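Local coordinates for bifunctional GH43-CE protein (Bacteroides eggerthii, PDB 6MLY) that probably helps degrade complex arabinoxylans, pairing a family 43 glycoside hydrolase, likely a beta-xylosidase, with a probable carbohydrate esterase of alpha/beta-hydrolase type, at residues Y546-L551 and L617-I622; L575-A580 and M781-A786; I608-A613 and P663-R668. One frame throughout, in Å; residues are numbered along the deposited sequence.

Contact 1 (Y546-L551 and L617-I622)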
loop_
_atom_site.group_PDB
_atom_site.type_symbol
_atom_site.label_atom_id
_atom_site.label_comp_id
_atom_site.label_asym_id
_atom_site.label_seq_id
_atom_site.Cartn_x
_atom_site.Cartn_y
_atom_site.Cartn_z
ATOM N N TYR A 546 -11.681 -21.604 3.620
ATOM C CA TYR A 546 -12.533 -20.927 4.595
ATOM C C TYR A 546 -13.942 -20.753 4.022
ATOM O O TYR A 546 -14.114 -20.466 2.833
ATOM C CB TYR A 546 -11.949 -19.562 4.961
ATOM C CG TYR A 546 -10.572 -19.615 5.565
ATOM C CD1 TYR A 546 -10.384 -20.022 6.876
ATOM C CD2 TYR A 546 -9.453 -19.261 4.826
ATOM C CE1 TYR A 546 -9.120 -20.073 7.440
ATOM C CE2 TYR A 546 -8.182 -19.302 5.376
ATOM C CZ TYR A 546 -8.017 -19.714 6.687
ATOM O OH TYR A 546 -6.773 -19.760 7.238
ATOM N N LYS A 547 -14.947 -20.920 4.885
ATOM C CA LYS A 547 -16.330 -20.702 4.499
ATOM C C LYS A 547 -16.571 -19.190 4.524
ATOM O O LYS A 547 -15.937 -18.475 5.301
ATOM C CB LYS A 547 -17.247 -21.529 5.404
ATOM C CG LYS A 547 -16.735 -22.943 5.646
ATOM C CD LYS A 547 -17.794 -24.003 5.763
ATOM C CE LYS A 547 -17.207 -25.397 5.706
ATOM N NZ LYS A 547 -18.257 -26.436 5.617
ATOM N N VAL A 548 -17.447 -18.715 3.632
ATOM C CA VAL A 548 -17.540 -17.293 3.303
ATOM C C VAL A 548 -18.743 -16.674 4.021
ATOM O O VAL A 548 -19.764 -17.340 4.221
ATOM C CB VAL A 548 -17.644 -17.083 1.781
ATOM C CG1 VAL A 548 -17.666 -15.607 1.413
ATOM C CG2 VAL A 548 -16.530 -17.804 1.035
ATOM N N VAL A 549 -18.606 -15.397 4.402
ATOM C CA VAL A 549 -19.743 -14.562 4.791
ATOM C C VAL A 549 -19.518 -13.152 4.229
ATOM O O VAL A 549 -18.463 -12.552 4.445
ATOM C CB VAL A 549 -19.973 -14.548 6.318
ATOM C CG1 VAL A 549 -21.055 -13.552 6.721
ATOM C CG2 VAL A 549 -20.303 -15.935 6.860
ATOM N N VAL A 550 -20.542 -12.648 3.523
ATOM C CA VAL A 550 -20.548 -11.364 2.814
ATOM C C VAL A 550 -21.127 -10.282 3.735
ATOM O O VAL A 550 -21.992 -10.566 4.556
ATOM C CB VAL A 550 -21.371 -11.480 1.516
ATOM C CG1 VAL A 550 -21.560 -10.139 0.822
ATOM C CG2 VAL A 550 -20.767 -12.500 0.566
ATOM N N LEU A 551 -20.650 -9.042 3.573
ATOM C CA LEU A 551 -21.152 -7.886 4.316
ATOM C C LEU A 551 -21.605 -6.805 3.326
ATOM O O LEU A 551 -20.806 -6.342 2.500
ATOM C CB LEU A 551 -20.048 -7.322 5.220
ATOM C CG LEU A 551 -19.220 -8.333 6.014
ATOM C CD1 LEU A 551 -18.136 -7.617 6.808
ATOM C CD2 LEU A 551 -20.099 -9.153 6.947
ATOM N N LEU A 617 -11.325 -19.979 -0.619
ATOM C CA LEU A 617 -12.733 -19.821 -0.209
ATOM C C LEU A 617 -13.515 -21.110 -0.494
ATOM O O LEU A 617 -13.697 -21.493 -1.650
ATOM C CB LEU A 617 -13.363 -18.635 -0.950
ATOM C CG LEU A 617 -12.693 -17.277 -0.730
ATOM C CD1 LEU A 617 -13.484 -16.164 -1.401
ATOM C CD2 LEU A 617 -12.517 -16.976 0.751
ATOM N N ASP A 618 -13.970 -21.756 0.589
ATOM C CA ASP A 618 -14.885 -22.890 0.559
ATOM C C ASP A 618 -16.297 -22.340 0.337
ATOM O O ASP A 618 -16.951 -21.909 1.284
ATOM C CB ASP A 618 -14.786 -23.709 1.852
ATOM C CG ASP A 618 -15.617 -24.985 1.887
ATOM O OD1 ASP A 618 -16.595 -25.083 1.117
ATOM O OD2 ASP A 618 -15.285 -25.875 2.700
ATOM N N THR A 619 -16.757 -22.365 -0.919
ATOM C CA THR A 619 -18.069 -21.839 -1.285
ATOM C C THR A 619 -19.125 -22.952 -1.250
ATOM O O THR A 619 -20.078 -22.920 -2.026
ATOM C CB THR A 619 -18.015 -21.166 -2.660
ATOM O OG1 THR A 619 -17.805 -22.183 -3.639
ATOM C CG2 THR A 619 -16.927 -20.120 -2.751
ATOM N N SER A 620 -18.937 -23.942 -0.367
ATOM C CA SER A 620 -20.007 -24.842 0.029
ATOM C C SER A 620 -20.950 -24.087 0.978
ATOM O O SER A 620 -22.112 -24.452 1.117
ATOM C CB SER A 620 -19.471 -26.110 0.652
ATOM O OG SER A 620 -18.988 -25.878 1.967
ATOM N N PHE A 621 -20.417 -23.032 1.609
ATOM C CA PHE A 621 -21.163 -22.118 2.453
ATOM C C PHE A 621 -20.786 -20.666 2.119
ATOM O O PHE A 621 -19.617 -20.286 2.210
ATOM C CB PHE A 621 -20.886 -22.423 3.927
ATOM C CG PHE A 621 -21.682 -21.594 4.905
ATOM C CD1 PHE A 621 -22.923 -22.024 5.354
ATOM C CD2 PHE A 621 -21.190 -20.388 5.379
ATOM C CE1 PHE A 621 -23.651 -21.265 6.257
ATOM C CE2 PHE A 621 -21.924 -19.629 6.280
ATOM C CZ PHE A 621 -23.152 -20.070 6.718
ATOM N N ILE A 622 -21.795 -19.870 1.742
ATOM C CA ILE A 622 -21.699 -18.410 1.637
ATOM C C ILE A 622 -22.855 -17.776 2.435
ATOM O O ILE A 622 -24.005 -17.755 1.978
ATOM C CB ILE A 622 -21.711 -17.964 0.161
ATOM C CG1 ILE A 622 -20.537 -18.563 -0.623
ATOM C CG2 ILE A 622 -21.745 -16.445 0.060
ATOM C CD1 ILE A 622 -20.507 -18.196 -2.091
#
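Val548 turns CG1 away from its own amide nitrogen (chi1 -177°), which places CG2 against Leu617, while Phe621, whose CG is likewise trans to N (chi1 -176°), swings its ring alongside Val549. Parallel pairing in the alpha/beta-hydrolase sheet is made here, strand 546-552 with 617-619 and, past the corner at Ser620, with 621-627. One backbone bond on each side of the corner joins these residues: Asp618 N donates to Tyr546 O, and Val548 N reaches Phe621 O at 3.0 Å and 166°, nearly straight.

On the face of Val548, its CG2 lies 3.8 Å from Leu617 CB, the two side chains crossing at about a right angle, and CB rests on CG1 of Ile622. Helix 596-610 packs on Leu617 and Ile622. On the other face, Val549 CG2 comes to the edge of the Phe621 ring, 4.1 Å from CE2, and helix 775-789 lies against both. Lys547 runs beside Asp618, but its NZ stays 4.2 Å from OD2, beyond a salt bridge, and bonds instead to Ala789 O. Asp618 shapes the corner as an Asx turn: OD1 takes Ser620 N nearly along its C-O axis and, from above the carboxylate plane, Ser620 OG at 2.7 Å.

Contact 2 (L575-A580 and M781-A786); sequences LDKGFA and MIDFFA
Lys577 and Phe579 reach across from the end of helix 563-577 and the chain leading into strand 579-584 to helix 775-789, a helix-to-helix and strand-to-helix packing in the alpha/beta-hydrolase domain. Between them, Gly578, with positive phi (116°), is the C-prime residue of a Schellman motif that closes helix 563-577 and turns the chain into the strand.

The apolar contacts carry the join. The aliphatic part of Lys577 lies along Ile782, the two side chains sliding past each other in opposite directions. CG of Lys577 sits by CG2 of Ile782, and farther out CE meets CB of Ala786. The bend at chi2 of Lys577 (65°) lets CB, CG and CD all face that one methyl of Ile782. Leu574 touches both Ile782 and Phe579 from within helix 563-577.

The far end of the Phe579 ring meets CB and the backbone of Phe785, whose own ring leads away. The two side chains cross at about a right angle, Phe579 CZ 3.7 Å from Phe785 CB, and Val549 of the neighbouring strand touches both phenylalanines. Phe785 O and Ala786 N lie at the edge of the Phe579 ring, near its plane.

Charge adds little that is direct. Asp783 has its salt bridge with Lys779 through OD2, and on the side of Lys577 the approach remains long, NZ standing 4.0 Å from Asp783 OD1.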
loop_
_atom_site.group_PDB
_atom_site.type_symbol
_atom_site.label_atom_id
_atom_site.label_comp_id
_atom_site.label_asym_id
_atom_site.label_seq_id
_atom_site.Cartn_x
_atom_site.Cartn_y
_atom_site.Cartn_z
ATOM N N LEU A 575 -14.248 -13.215 11.797
ATOM C CA LEU A 575 -12.885 -13.690 11.509
ATOM C C LEU A 575 -12.365 -14.597 12.634
ATOM O O LEU A 575 -11.616 -15.540 12.362
ATOM C CB LEU A 575 -11.962 -12.482 11.302
ATOM C CG LEU A 575 -12.015 -11.849 9.913
ATOM C CD1 LEU A 575 -11.459 -10.432 9.932
ATOM C CD2 LEU A 575 -11.270 -12.699 8.893
ATOM N N ASP A 576 -12.753 -14.309 13.883
ATOM C CA ASP A 576 -12.312 -15.080 15.056
ATOM C C ASP A 576 -12.957 -16.477 15.061
ATOM O O ASP A 576 -12.376 -17.424 15.596
ATOM C CB ASP A 576 -12.630 -14.343 16.360
ATOM C CG ASP A 576 -11.874 -13.037 16.552
ATOM O OD1 ASP A 576 -10.639 -13.041 16.386
ATOM O OD2 ASP A 576 -12.529 -12.026 16.877
ATOM N N LYS A 577 -14.162 -16.595 14.486
ATOM C CA LYS A 577 -14.909 -17.859 14.456
ATOM C C LYS A 577 -14.334 -18.805 13.390
ATOM O O LYS A 577 -14.507 -20.025 13.496
ATOM C CB LYS A 577 -16.393 -17.600 14.180
ATOM C CG LYS A 577 -17.314 -18.791 14.420
ATOM C CD LYS A 577 -17.396 -19.238 15.871
ATOM C CE LYS A 577 -18.503 -20.247 16.106
ATOM N NZ LYS A 577 -18.511 -20.753 17.499
ATOM N N GLY A 578 -13.677 -18.231 12.368
ATOM C CA GLY A 578 -13.012 -18.985 11.291
ATOM C C GLY A 578 -13.628 -18.758 9.915
ATOM O O GLY A 578 -13.460 -19.595 9.017
ATOM N N PHE A 579 -14.318 -17.623 9.737
ATOM C CA PHE A 579 -15.012 -17.297 8.490
ATOM C C PHE A 579 -14.162 -16.345 7.642
ATOM O O PHE A 579 -13.621 -15.358 8.149
ATOM C CB PHE A 579 -16.366 -16.641 8.764
ATOM C CG PHE A 579 -17.475 -17.601 9.116
ATOM C CD1 PHE A 579 -17.993 -17.654 10.403
ATOM C CD2 PHE A 579 -18.011 -18.445 8.153
ATOM C CE1 PHE A 579 -19.014 -18.536 10.718
ATOM C CE2 PHE A 579 -19.035 -19.322 8.469
ATOM C CZ PHE A 579 -19.530 -19.368 9.751
ATOM N N ALA A 580 -14.068 -16.647 6.344
ATOM C CA ALA A 580 -13.609 -15.677 5.366
ATOM C C ALA A 580 -14.687 -14.601 5.237
ATOM O O ALA A 580 -15.869 -14.918 5.199
ATOM C CB ALA A 580 -13.332 -16.343 4.042
ATOM N N MET A 781 -25.269 -13.881 15.725
ATOM C CA MET A 781 -24.988 -13.872 14.284
ATOM C C MET A 781 -23.923 -14.930 13.961
ATOM O O MET A 781 -24.074 -15.712 13.018
ATOM C CB MET A 781 -24.483 -12.499 13.826
ATOM C CG MET A 781 -24.267 -12.407 12.329
ATOM S SD MET A 781 -23.653 -10.792 11.819
ATOM C CE MET A 781 -21.967 -10.890 12.423
ATOM N N ILE A 782 -22.855 -14.935 14.767
ATOM C CA ILE A 782 -21.709 -15.826 14.601
ATOM C C ILE A 782 -22.173 -17.279 14.796
ATOM O O ILE A 782 -21.919 -18.133 13.945
ATOM C CB ILE A 782 -20.575 -15.441 15.576
ATOM C CG1 ILE A 782 -20.150 -13.975 15.432
ATOM C CG2 ILE A 782 -19.384 -16.378 15.425
ATOM C CD1 ILE A 782 -19.835 -13.550 14.016
ATOM N N ASP A 783 -22.866 -17.539 15.911
ATOM C CA ASP A 783 -23.273 -18.889 16.310
ATOM C C ASP A 783 -24.212 -19.505 15.262
ATOM O O ASP A 783 -24.186 -20.721 15.050
ATOM C CB ASP A 783 -23.932 -18.877 17.690
ATOM C CG ASP A 783 -22.949 -18.688 18.832
ATOM O OD1 ASP A 783 -21.739 -18.607 18.557
ATOM O OD2 ASP A 783 -23.404 -18.631 19.990
ATOM N N PHE A 784 -25.033 -18.658 14.626
ATOM C CA PHE A 784 -25.979 -19.080 13.586
ATOM C C PHE A 784 -25.212 -19.466 12.311
ATOM O O PHE A 784 -25.385 -20.573 11.792
ATOM C CB PHE A 784 -27.024 -17.987 13.338
ATOM C CG PHE A 784 -27.857 -18.181 12.095
ATOM C CD1 PHE A 784 -28.534 -19.369 11.871
ATOM C CD2 PHE A 784 -27.968 -17.173 11.151
ATOM C CE1 PHE A 784 -29.289 -19.549 10.721
ATOM C CE2 PHE A 784 -28.725 -17.352 10.006
ATOM C CZ PHE A 784 -29.383 -18.539 9.792
ATOM N N PHE A 785 -24.356 -18.559 11.820
ATOM C CA PHE A 785 -23.554 -18.823 10.615
ATOM C C PHE A 785 -22.704 -20.089 10.822
ATOM O O PHE A 785 -22.553 -20.888 9.892
ATOM C CB PHE A 785 -22.713 -17.600 10.236
ATOM C CG PHE A 785 -23.472 -16.486 9.555
ATOM C CD1 PHE A 785 -24.330 -16.744 8.494
ATOM C CD2 PHE A 785 -23.313 -15.167 9.958
ATOM C CE1 PHE A 785 -25.020 -15.716 7.868
ATOM C CE2 PHE A 785 -24.002 -14.139 9.328
ATOM C CZ PHE A 785 -24.851 -14.414 8.281
ATOM N N ALA A 786 -22.192 -20.272 12.047
ATOM C CA ALA A 786 -21.377 -21.434 12.445
ATOM C C ALA A 786 -22.190 -22.741 12.410
ATOM O O ALA A 786 -21.661 -23.777 12.012
ATOM C CB ALA A 786 -20.797 -21.199 13.818
#

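Contact 3 (I608-A613 and P663-R668); sequences IRANAA and PSFSSR. With EDO (1,2-ethanediol), chain G.
Arg609, in the last turn of helix 596-610, grips a carbonyl of the loop 663-668, which precedes strand 671-675 in the alpha/beta-hydrolase domain. NH1 and NH2 of Arg609 both donate end-on to Arg668 O, each at 3.0 Å and 145°. The acceptor lies in the guanidinium plane, but the two donors meet it differently: NH1 is tilted 17° from the carbonyl plane, whereas NH2 stands well above it. NH1 also makes a bent, weak bond to Ser666 O. With an alanine here the whole guanidinium is gone, and Arg668 O would probably lose both of these donors, leaving the loop freer to shift from the helix end.

The other first-shell contact is a CH-pi pair. Ala610 CB sits over the face of the Phe665 ring, 3.7 Å from its centroid and only 11° off the normal.

Farther out, the extended run of Arg609 from CG to NE carries its guanidinium over to the loop, and Thr619 and Ile622 of the adjoining strands pack on that side chain. Ser667 points away from the helix end and bonds through OG to Glu656. A 1,2-ethanediol, probably from the crystallisation liquor, lies over one face of the Arg668 guanidinium, and its O1 is hydrogen-bonded to Ser666 OG at 2.7 Å.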
loop_
_atom_site.group_PDB
_atom_site.type_symbol
_atom_site.label_atom_id
_atom_site.label_comp_id
_atom_site.label_asym_id
_atom_site.label_seq_id
_atom_site.Cartn_x
_atom_site.Cartn_y
_atom_site.Cartn_z
ATOM N N ILE A 608 -17.142 -14.730 -6.277
ATOM C CA ILE A 608 -16.556 -15.429 -5.132
ATOM C C ILE A 608 -16.366 -16.916 -5.457
ATOM O O ILE A 608 -15.349 -17.499 -5.097
ATOM C CB ILE A 608 -17.427 -15.215 -3.875
ATOM C CG1 ILE A 608 -17.283 -13.789 -3.335
ATOM C CG2 ILE A 608 -17.139 -16.252 -2.796
ATOM C CD1 ILE A 608 -15.852 -13.362 -3.083
ATOM N N ARG A 609 -17.364 -17.519 -6.107
ATOM C CA ARG A 609 -17.338 -18.942 -6.412
ATOM C C ARG A 609 -16.305 -19.186 -7.515
ATOM O O ARG A 609 -15.502 -20.112 -7.432
ATOM C CB ARG A 609 -18.737 -19.436 -6.802
ATOM C CG ARG A 609 -19.721 -19.502 -5.638
ATOM C CD ARG A 609 -20.842 -20.507 -5.843
ATOM N NE ARG A 609 -21.605 -20.741 -4.626
ATOM C CZ ARG A 609 -22.628 -19.990 -4.210
ATOM N NH1 ARG A 609 -22.940 -18.880 -4.857
ATOM N NH2 ARG A 609 -23.333 -20.347 -3.146
ATOM N N ALA A 610 -16.320 -18.314 -8.528
ATOM C CA ALA A 610 -15.511 -18.458 -9.725
ATOM C C ALA A 610 -14.021 -18.302 -9.393
ATOM O O ALA A 610 -13.172 -18.905 -10.058
ATOM C CB ALA A 610 -15.957 -17.448 -10.752
ATOM N N ASN A 611 -13.716 -17.492 -8.370
ATOM C CA ASN A 611 -12.344 -17.210 -7.960
ATOM C C ASN A 611 -12.053 -17.839 -6.591
ATOM O O ASN A 611 -11.118 -17.427 -5.907
ATOM C CB ASN A 611 -12.075 -15.703 -7.955
ATOM C CG ASN A 611 -11.997 -15.121 -9.352
ATOM O OD1 ASN A 611 -10.901 -14.900 -9.882
ATOM N ND2 ASN A 611 -13.153 -14.893 -9.959
ATOM N N ALA A 612 -12.824 -18.870 -6.222
ATOM C CA ALA A 612 -12.795 -19.453 -4.873
ATOM C C ALA A 612 -11.417 -20.062 -4.576
ATOM O O ALA A 612 -10.800 -19.744 -3.552
ATOM C CB ALA A 612 -13.895 -20.479 -4.735
ATOM N N ALA A 613 -10.948 -20.929 -5.483
ATOM C CA ALA A 613 -9.670 -21.650 -5.357
ATOM C C ALA A 613 -8.518 -20.682 -5.039
ATOM O O ALA A 613 -7.634 -20.998 -4.238
ATOM C CB ALA A 613 -9.398 -22.424 -6.626
ATOM N N PRO A 663 -21.344 -15.570 -15.447
ATOM C CA PRO A 663 -22.776 -15.869 -15.360
ATOM C C PRO A 663 -23.076 -17.368 -15.201
ATOM O O PRO A 663 -24.154 -17.736 -14.751
ATOM C CB PRO A 663 -23.316 -15.358 -16.703
ATOM C CG PRO A 663 -22.155 -15.530 -17.660
ATOM C CD PRO A 663 -20.918 -15.277 -16.825
ATOM N N SER A 664 -22.104 -18.199 -15.590
ATOM C CA SER A 664 -22.093 -19.659 -15.440
ATOM C C SER A 664 -22.363 -20.081 -13.984
ATOM O O SER A 664 -23.053 -21.067 -13.736
ATOM C CB SER A 664 -20.753 -20.189 -15.943
ATOM O OG SER A 664 -20.605 -21.584 -15.722
ATOM N N PHE A 665 -21.807 -19.325 -13.029
ATOM C CA PHE A 665 -21.684 -19.746 -11.635
ATOM C C PHE A 665 -22.922 -19.330 -10.842
ATOM O O PHE A 665 -23.668 -18.455 -11.263
ATOM C CB PHE A 665 -20.417 -19.155 -11.010
ATOM C CG PHE A 665 -19.134 -19.695 -11.593
ATOM C CD1 PHE A 665 -18.610 -19.168 -12.764
ATOM C CD2 PHE A 665 -18.466 -20.745 -10.981
ATOM C CE1 PHE A 665 -17.438 -19.675 -13.304
ATOM C CE2 PHE A 665 -17.296 -21.252 -11.523
ATOM C CZ PHE A 665 -16.783 -20.714 -12.682
ATOM N N SER A 666 -23.092 -19.965 -9.678
ATOM C CA SER A 666 -24.260 -19.793 -8.827
ATOM C C SER A 666 -24.128 -18.507 -8.002
ATOM O O SER A 666 -23.070 -18.215 -7.461
ATOM C CB SER A 666 -24.454 -20.994 -7.936
ATOM O OG SER A 666 -25.683 -20.910 -7.224
ATOM N N SER A 667 -25.246 -17.775 -7.891
ATOM C CA SER A 667 -25.363 -16.560 -7.076
ATOM C C SER A 667 -26.093 -16.848 -5.755
ATOM O O SER A 667 -26.609 -15.926 -5.136
ATOM C CB SER A 667 -26.077 -15.475 -7.846
ATOM O OG SER A 667 -27.447 -15.801 -8.032
ATOM N N ARG A 668 -26.107 -18.115 -5.321
ATOM C CA ARG A 668 -26.864 -18.536 -4.144
ATOM C C ARG A 668 -26.172 -18.066 -2.864
ATOM O O ARG A 668 -24.966 -17.820 -2.856
ATOM C CB ARG A 668 -26.999 -20.059 -4.077
ATOM C CG ARG A 668 -28.217 -20.611 -4.801
ATOM C CD ARG A 668 -28.301 -22.117 -4.649
ATOM N NE ARG A 668 -29.447 -22.694 -5.344
ATOM C CZ ARG A 668 -29.374 -23.391 -6.472
ATOM N NH1 ARG A 668 -28.206 -23.564 -7.075
ATOM N NH2 ARG A 668 -30.470 -23.929 -6.979
HETATM C C1 EDO G . -28.338 -21.660 -9.488
HETATM O O1 EDO G . -27.238 -22.375 -8.929
HETATM C C2 EDO G . -28.556 -20.347 -8.753
HETATM O O2 EDO G . -28.347 -19.263 -9.660
#

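Overall arrangement
Contact 1 is the buried core of the group, contact 2 is partly buried and contact 3 lies at the surface. Contacts 1 and 2 share the sheet: strand 546-552 pairs with strand 579-584 through Lys547, Val549 and Ala580, and the Phe621 ring of contact 1 packs on Phe785 of contact 2. Contact 3 meets contact 1 from the end of helix 596-610 and the loop after it, with Ala612 O probably bonded to Leu617 N and Arg609 against Ile622. Contacts 2 and 3 do not touch, their nearest atoms about 8 Å apart. The chemistry follows the place: strand pairing and apolar packing in the buried sheet, apolar packing against a helix, and guanidinium-to-carbonyl bonds at the exposed loop.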